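Local structure of homoaconitase large subunit (Methanocaldococcus jannaschii, 4KP2) at residues A[296-301]-A[416-421]. The protein forms, with a small subunit and a [4Fe-4S] cluster, a hydro-lyase that converts (R)-homocitrate to homoisocitrate by way of cis-homoaconitate. Sequence-based numbering, arbitrary orientation.
Sequences AVPHHP and NSYIYL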
# COMPACT_ATOMS: atom_id res chain seq x y z
N ALA A 296 9.61 -22.98 7.41
CA ALA A 296 10.87 -22.62 8.05
C ALA A 296 10.67 -21.82 9.33
O ALA A 296 9.91 -20.85 9.36
CB ALA A 296 11.76 -21.85 7.08
N VAL A 297 11.35 -22.23 10.39
CA VAL A 297 11.22 -21.59 11.70
C VAL A 297 12.37 -20.61 11.96
O VAL A 297 13.44 -20.73 11.35
CB VAL A 297 11.16 -22.65 12.83
CG1 VAL A 297 10.08 -23.67 12.53
CG2 VAL A 297 12.51 -23.33 13.01
N PRO A 298 12.14 -19.63 12.85
CA PRO A 298 13.17 -18.65 13.22
C PRO A 298 14.46 -19.31 13.71
O PRO A 298 14.40 -20.38 14.31
CB PRO A 298 12.51 -17.89 14.38
CG PRO A 298 11.07 -17.96 14.08
CD PRO A 298 10.84 -19.30 13.45
N HIS A 299 15.61 -18.68 13.46
CA HIS A 299 15.67 -17.40 12.76
C HIS A 299 16.51 -17.50 11.49
O HIS A 299 17.21 -16.56 11.13
CB HIS A 299 16.25 -16.32 13.67
CG HIS A 299 15.44 -16.04 14.89
ND1 HIS A 299 14.45 -15.09 14.93
CD2 HIS A 299 15.47 -16.61 16.12
CE1 HIS A 299 13.90 -15.07 16.13
NE2 HIS A 299 14.50 -15.98 16.88
N HIS A 300 16.44 -18.65 10.83
CA HIS A 300 17.23 -18.87 9.62
C HIS A 300 16.46 -19.70 8.60
O HIS A 300 15.66 -20.56 8.97
CB HIS A 300 18.55 -19.56 9.97
CG HIS A 300 19.42 -18.76 10.89
ND1 HIS A 300 19.32 -18.84 12.26
CD2 HIS A 300 20.41 -17.87 10.64
CE1 HIS A 300 20.21 -18.04 12.82
NE2 HIS A 300 20.88 -17.43 11.85
N PRO A 301 16.71 -19.45 7.30
CA PRO A 301 16.05 -20.18 6.22
C PRO A 301 16.41 -21.67 6.20
O PRO A 301 15.72 -22.44 5.54
CB PRO A 301 16.60 -19.51 4.95
CG PRO A 301 17.04 -18.16 5.40
CD PRO A 301 17.56 -18.36 6.79
N ASN A 416 13.00 -8.70 18.76
CA ASN A 416 12.38 -9.82 19.46
C ASN A 416 11.13 -10.32 18.75
O ASN A 416 10.27 -10.96 19.36
CB ASN A 416 12.06 -9.44 20.91
CG ASN A 416 13.30 -9.06 21.70
OD1 ASN A 416 14.38 -9.59 21.46
ND2 ASN A 416 13.14 -8.15 22.65
N SER A 417 11.03 -10.02 17.46
CA SER A 417 9.91 -10.49 16.65
C SER A 417 10.27 -11.80 15.97
O SER A 417 11.44 -12.19 15.92
CB SER A 417 9.52 -9.44 15.61
OG SER A 417 10.63 -9.09 14.79
N TYR A 418 9.27 -12.49 15.44
CA TYR A 418 9.48 -13.81 14.85
C TYR A 418 8.90 -13.93 13.44
O TYR A 418 7.85 -13.36 13.15
CB TYR A 418 8.89 -14.90 15.75
CG TYR A 418 9.42 -14.86 17.17
CD1 TYR A 418 10.58 -15.53 17.51
CD2 TYR A 418 8.76 -14.14 18.16
CE1 TYR A 418 11.07 -15.50 18.81
CE2 TYR A 418 9.24 -14.10 19.45
CZ TYR A 418 10.39 -14.78 19.77
OH TYR A 418 10.87 -14.74 21.06
N ILE A 419 9.60 -14.66 12.59
CA ILE A 419 9.18 -14.86 11.20
C ILE A 419 9.16 -16.34 10.84
O ILE A 419 10.06 -17.08 11.22
CB ILE A 419 10.12 -14.12 10.23
CG1 ILE A 419 10.21 -12.64 10.59
CG2 ILE A 419 9.65 -14.29 8.79
CD1 ILE A 419 11.14 -11.85 9.69
N TYR A 420 8.13 -16.76 10.12
CA TYR A 420 8.05 -18.12 9.61
C TYR A 420 7.88 -18.09 8.09
O TYR A 420 7.13 -17.27 7.56
CB TYR A 420 6.90 -18.88 10.25
CG TYR A 420 7.13 -19.27 11.70
CD1 TYR A 420 7.02 -18.33 12.71
CD2 TYR A 420 7.43 -20.58 12.05
CE1 TYR A 420 7.22 -18.67 14.03
CE2 TYR A 420 7.63 -20.93 13.37
CZ TYR A 420 7.53 -19.98 14.36
OH TYR A 420 7.73 -20.32 15.67
N LEU A 421 8.58 -18.98 7.40
CA LEU A 421 8.52 -19.03 5.94
C LEU A 421 7.73 -20.23 5.46
O LEU A 421 7.93 -21.35 5.93
CB LEU A 421 9.93 -19.07 5.35
CG LEU A 421 10.86 -17.90 5.70
CD1 LEU A 421 12.23 -18.11 5.09
CD2 LEU A 421 10.25 -16.59 5.23
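A296 and L421 form a single antiparallel hydrogen-bonded pair: A296 N donates to L421 O at 2.8 Å, and L421 N returns a straighter bond to A296 O. That carbonyl oxygen also takes a CA-H...O contact from Y420 CA at 3.3 Å. No second bridge follows, consistent with P298, the next position where a bond to I419 O could form, having no N-H; the proline ring packs against the strand instead, with P298 CG 3.2 Å from I419 O. Its CD lies over the face of the Y420 ring, 3.5 Å from the centroid and 14° off the normal, a CH-pi contact. V297 approaches the same ring obliquely, CG1 lying 3.8 Å from Y420 CE2; this methyl is anti to the carbonyl carbon (chi1 -53°), the rotamer that carries it to the tyrosine. Without the Y420 ring, as with an alanine here, P298 CD would probably lose its aromatic platform and V297 CG1 its neighbour across the contact. Strand 418-421 is an outermost strand of a parallel five-stranded sheet of order 3-2-1-4-5, consistent with the three-layer alpha-beta-alpha architecture of the aconitase family. Strand 399-402 lies on its inner side, so A296 adds a short antiparallel pairing at the outer edge of an otherwise parallel sheet. Beyond P298, a cis peptide bond precedes H299, and P298 CB sits over the centre of the imidazole. The H299 and Y418 rings meet rim to rim, CE1 of H299 being 3.6 Å from CD1 of Y418 and the planes inclined at 32°. S417 O lies at the edge of the imidazole, near its plane, while K409 touches H299 from another loop.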